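Long-range contacts in putative transcriptional regulator, IclR family (Arthrobacter aurescens, PDB 3OBF), which probably acts as a DNA-binding transcription factor of the IclR family and is represented here by its C-terminal, GAF-clan domain: residues E22-M27 against A137-A143; S62-V66 against G123-P127. One frame throughout, in Å; residues are numbered along the deposited sequence. Where two conformers were deposited one is given.

Contact 1: residues E22-M27 against A137-A143; sequences ETSALM and ASVLIPA
Ala25 and Leu140, and again Met27 and Ser138, face each other as antiparallel hydrogen-bonded pairs, with Leu26 and Val139 forming the non-hydrogen-bonded pair between. The straightest of the four backbone bonds runs from Met27 N to Ser138 O (2.8 Å, 178° at the hydrogen). At Pro142 this pattern breaks, because proline has no N-H to offer: its CD lies 3.2 Å from Thr23 O, and a bridging water takes over, accepting from Thr23 N while donating to Pro142 O (2.7 Å) and Glu22 OE1 (2.6 Å). The Glu22 chain, bent at chi2 (-71°), lays the face of its carboxylate against the Ala143 methyl (OE1 to CB 3.6 Å) and salt-bridges Arg147. With an alanine in place of Glu22, the water would probably lose an acceptor and Arg147 its mate. Among the apolar contacts, selenomethionine Met27 bends at chi2 and chi3 to set SE 3.7 Å from Leu140 CD2, next to helix 62-69. On the face toward helix 3-20, Leu26 CD1 meets Ala137 CB at 3.8 Å. Direct backbone bonding joins the two central strands at one end, and a water held partly by the Glu22 carboxylate continues the join where proline interrupts it.

Contact 2: residues S62-V66 against G123-P127; sequences SSVQV and GVASP
Ala125 turns its methyl group into the first turn of helix 62-69, where CB lies 3.6 Å from both Ser62 C and Ser63 N. One turn on, Val66 spreads its two methyl branches along the strand: CG1, anti to the backbone N (chi1 167°), reaches Pro127 CB at 3.7 Å, the valine side chain crossing that of Pro127 at about a right angle, while CG2 rests 3.3 Å from Ala125 O. Ser62, deposited in two conformers, adds in the one described a bond from OG to Gly123 O at 2.6 Å, but from above the carbonyl plane. The helical bond from Val66 N to Ser62 O (3.1 Å) belongs to the turn that presents both residues to the Ala125 methyl. Farther out, Gln65 NE2 binds Val112 O, tying the helix to strand 111-114. Helix 62-69 covers one face of the antiparallel sheet and helix 150-170, packing on Val124 and Ser126, the other: the helix-sheet layering of this C-terminal domain. The segments run nearly parallel, at 27°, with axes 7.0 Å apart. So near an approach is consistent with the small Ala125, Gly123 and Ser62; the join probably rests on methyl groups packed against backbone and side chain, with one doubtful serine bond beside them.

How the contacts relate
Both contacts are buried in the core of the domain, their centres about 8 Å apart, and along the chain contact 2 is nested inside the loop closed by contact 1. They meet through neighbouring strands of one antiparallel sheet: Val139 N lies 2.9 Å from Ser126 O, a probable hydrogen bond. Helix 62-69 belongs to contact 2 but also borders contact 1, where Met27 and Ser138 touch it. Their chemistry follows their place in the fold. Within the sheet, contact 1 relies on paired backbone groups and a water; contact 2 lays a helix on the sheet face, chiefly through methyl groups, and buries less than half as much surface (253 against 570 Å²).

Contact 1: residues E22-M27 against A137-A143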
loop_
_atom_site.group_PDB
_atom_site.type_symbol
_atom_site.label_atom_id
_atom_site.label_comp_id
_atom_site.label_asym_id
_atom_site.label_seq_id
_atom_site.Cartn_x
_atom_site.Cartn_y
_atom_site.Cartn_z
ATOM N N GLU A 22 -14.996 -0.403 2.920
ATOM C CA GLU A 22 -14.119 0.567 2.270
ATOM C C GLU A 22 -13.595 0.041 0.926
ATOM O O GLU A 22 -13.637 -1.154 0.667
ATOM C CB GLU A 22 -12.956 0.922 3.201
ATOM C CG GLU A 22 -13.366 1.506 4.569
ATOM C CD GLU A 22 -13.941 2.929 4.495
ATOM O OE1 GLU A 22 -13.933 3.547 3.413
ATOM O OE2 GLU A 22 -14.385 3.455 5.538
ATOM N N THR A 23 -13.139 0.951 0.071
ATOM C CA THR A 23 -12.438 0.573 -1.169
ATOM C C THR A 23 -11.239 -0.372 -0.882
ATOM O O THR A 23 -10.543 -0.171 0.106
ATOM C CB THR A 23 -11.950 1.847 -1.849
ATOM O OG1 THR A 23 -13.088 2.656 -2.125
ATOM C CG2 THR A 23 -11.160 1.563 -3.147
ATOM N N SER A 24 -11.052 -1.409 -1.719
ATOM C CA SER A 24 -9.860 -2.307 -1.709
ATOM C C SER A 24 -9.209 -2.183 -3.087
ATOM O O SER A 24 -9.917 -2.089 -4.084
ATOM C CB SER A 24 -10.247 -3.772 -1.600
ATOM O OG SER A 24 -11.130 -3.939 -0.542
ATOM N N ALA A 25 -7.882 -2.212 -3.150
ATOM C CA ALA A 25 -7.189 -2.020 -4.414
ATOM C C ALA A 25 -5.949 -2.867 -4.469
ATOM O O ALA A 25 -5.299 -3.077 -3.453
ATOM C CB ALA A 25 -6.812 -0.564 -4.594
ATOM N N LEU A 26 -5.619 -3.339 -5.665
ATOM C CA LEU A 26 -4.384 -4.008 -5.904
ATOM C C LEU A 26 -3.463 -2.998 -6.608
ATOM O O LEU A 26 -3.806 -2.450 -7.667
ATOM C CB LEU A 26 -4.603 -5.248 -6.788
ATOM C CG LEU A 26 -3.345 -6.110 -7.077
ATOM C CD1 LEU A 26 -2.957 -6.931 -5.828
ATOM C CD2 LEU A 26 -3.535 -7.062 -8.274
HETATM N N MSE A 27 -2.297 -2.766 -6.001
HETATM C CA MSE A 27 -1.310 -1.849 -6.540
HETATM C C MSE A 27 -0.119 -2.623 -7.133
HETATM O O MSE A 27 0.262 -3.701 -6.633
HETATM C CB MSE A 27 -0.804 -0.902 -5.451
HETATM C CG MSE A 27 -1.865 -0.390 -4.527
HETATM SE SE MSE A 27 -3.253 0.650 -5.480
HETATM C CE MSE A 27 -2.229 2.245 -5.853
ATOM N N ALA A 137 3.217 -7.045 -5.686
ATOM C CA ALA A 137 2.067 -6.175 -5.666
ATOM C C ALA A 137 1.851 -5.780 -4.233
ATOM O O ALA A 137 2.540 -6.261 -3.338
ATOM C CB ALA A 137 0.827 -6.905 -6.220
ATOM N N SER A 138 0.885 -4.912 -4.004
ATOM C CA SER A 138 0.403 -4.729 -2.671
ATOM C C SER A 138 -1.088 -4.500 -2.636
ATOM O O SER A 138 -1.681 -4.069 -3.614
ATOM C CB SER A 138 1.179 -3.627 -1.954
ATOM O OG SER A 138 0.601 -2.393 -2.124
ATOM N N VAL A 139 -1.701 -4.820 -1.505
ATOM C CA VAL A 139 -3.114 -4.508 -1.308
ATOM C C VAL A 139 -3.237 -3.186 -0.535
ATOM O O VAL A 139 -2.530 -2.989 0.462
ATOM C CB VAL A 139 -3.807 -5.651 -0.555
ATOM C CG1 VAL A 139 -5.305 -5.265 -0.204
ATOM C CG2 VAL A 139 -3.708 -6.968 -1.390
ATOM N N LEU A 140 -4.102 -2.291 -1.017
ATOM C CA LEU A 140 -4.326 -0.989 -0.410
ATOM C C LEU A 140 -5.792 -0.854 0.045
ATOM O O LEU A 140 -6.710 -1.237 -0.688
ATOM C CB LEU A 140 -3.981 0.126 -1.415
ATOM C CG LEU A 140 -4.383 1.602 -1.148
ATOM C CD1 LEU A 140 -3.641 2.178 0.056
ATOM C CD2 LEU A 140 -4.211 2.532 -2.414
ATOM N N ILE A 141 -5.989 -0.326 1.259
ATOM C CA ILE A 141 -7.288 0.124 1.700
ATOM C C ILE A 141 -7.173 1.631 1.904
ATOM O O ILE A 141 -6.582 2.087 2.895
ATOM C CB ILE A 141 -7.792 -0.568 3.024
ATOM C CG1 ILE A 141 -7.835 -2.109 2.897
ATOM C CG2 ILE A 141 -9.202 -0.012 3.399
ATOM C CD1 ILE A 141 -8.209 -2.838 4.220
ATOM N N PRO A 142 -7.694 2.420 0.952
ATOM C CA PRO A 142 -7.813 3.863 1.219
ATOM C C PRO A 142 -9.176 4.195 1.834
ATOM O O PRO A 142 -10.142 3.508 1.553
ATOM C CB PRO A 142 -7.698 4.465 -0.167
ATOM C CG PRO A 142 -8.375 3.335 -1.124
ATOM C CD PRO A 142 -8.244 2.033 -0.367
ATOM N N ALA A 143 -9.265 5.223 2.668
ATOM C CA ALA A 143 -10.539 5.608 3.300
ATOM C C ALA A 143 -10.552 7.121 3.649
ATOM O O ALA A 143 -9.480 7.734 3.786
ATOM C CB ALA A 143 -10.788 4.759 4.548
HETATM O O HOH W 1 -12.754 3.774 1.157
#

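Contact 2: residues S62-V66 against G123-P127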
loop_
_atom_site.group_PDB
_atom_site.type_symbol
_atom_site.label_atom_id
_atom_site.label_comp_id
_atom_site.label_asym_id
_atom_site.label_seq_id
_atom_site.Cartn_x
_atom_site.Cartn_y
_atom_site.Cartn_z
ATOM N N SER A 62 0.788 4.893 1.648
ATOM C CA SER A 62 0.953 3.543 2.194
ATOM C C SER A 62 1.521 2.574 1.179
ATOM O O SER A 62 2.471 1.839 1.449
ATOM C CB SER A 62 -0.392 3.011 2.677
ATOM O OG SER A 62 -0.734 3.628 3.894
ATOM N N SER A 63 0.882 2.576 0.019
ATOM C CA SER A 63 1.254 1.777 -1.127
ATOM C C SER A 63 2.730 1.971 -1.513
ATOM O O SER A 63 3.455 1.014 -1.840
ATOM C CB SER A 63 0.350 2.233 -2.271
ATOM O OG SER A 63 0.505 1.452 -3.411
ATOM N N VAL A 64 3.159 3.223 -1.471
ATOM C CA VAL A 64 4.494 3.618 -1.880
ATOM C C VAL A 64 5.488 3.114 -0.817
ATOM O O VAL A 64 6.546 2.576 -1.173
ATOM C CB VAL A 64 4.584 5.142 -2.095
ATOM C CG1 VAL A 64 6.053 5.596 -2.296
ATOM C CG2 VAL A 64 3.749 5.527 -3.316
ATOM N N GLN A 65 5.116 3.235 0.468
ATOM C CA GLN A 65 5.965 2.743 1.567
ATOM C C GLN A 65 6.252 1.256 1.400
ATOM O O GLN A 65 7.418 0.820 1.516
ATOM C CB GLN A 65 5.311 2.961 2.931
ATOM C CG GLN A 65 5.288 4.427 3.422
ATOM C CD GLN A 65 4.532 4.582 4.746
ATOM O OE1 GLN A 65 4.938 4.021 5.784
ATOM N NE2 GLN A 65 3.427 5.331 4.720
ATOM N N VAL A 66 5.192 0.484 1.135
ATOM C CA VAL A 66 5.299 -0.981 0.971
ATOM C C VAL A 66 6.312 -1.332 -0.137
ATOM O O VAL A 66 7.235 -2.134 0.078
ATOM C CB VAL A 66 3.917 -1.560 0.658
ATOM C CG1 VAL A 66 3.999 -2.985 0.173
ATOM C CG2 VAL A 66 3.059 -1.461 1.872
ATOM N N GLY A 123 -4.773 5.640 4.734
ATOM C CA GLY A 123 -4.488 4.421 4.002
ATOM C C GLY A 123 -3.656 3.410 4.757
ATOM O O GLY A 123 -2.776 3.766 5.559
ATOM N N VAL A 124 -3.937 2.139 4.516
ATOM C CA VAL A 124 -3.028 1.089 4.913
ATOM C C VAL A 124 -2.751 0.211 3.697
ATOM O O VAL A 124 -3.616 0.038 2.866
ATOM C CB VAL A 124 -3.601 0.203 6.062
ATOM C CG1 VAL A 124 -3.736 1.005 7.395
ATOM C CG2 VAL A 124 -4.942 -0.442 5.640
ATOM N N ALA A 125 -1.556 -0.356 3.609
ATOM C CA ALA A 125 -1.196 -1.230 2.498
ATOM C C ALA A 125 -0.269 -2.362 2.979
ATOM O O ALA A 125 0.532 -2.159 3.907
ATOM C CB ALA A 125 -0.534 -0.424 1.394
ATOM N N SER A 126 -0.334 -3.489 2.298
ATOM C CA SER A 126 0.443 -4.692 2.640
ATOM C C SER A 126 1.035 -5.355 1.390
ATOM O O SER A 126 0.443 -5.267 0.326
ATOM C CB SER A 126 -0.442 -5.712 3.364
ATOM O OG SER A 126 -0.915 -5.145 4.583
ATOM N N PRO A 127 2.206 -6.017 1.519
ATOM C CA PRO A 127 2.882 -6.558 0.334
ATOM C C PRO A 127 2.341 -7.938 -0.058
ATOM O O PRO A 127 1.847 -8.666 0.787
ATOM C CB PRO A 127 4.363 -6.622 0.761
ATOM C CG PRO A 127 4.284 -6.799 2.314
ATOM C CD PRO A 127 3.048 -6.063 2.740
#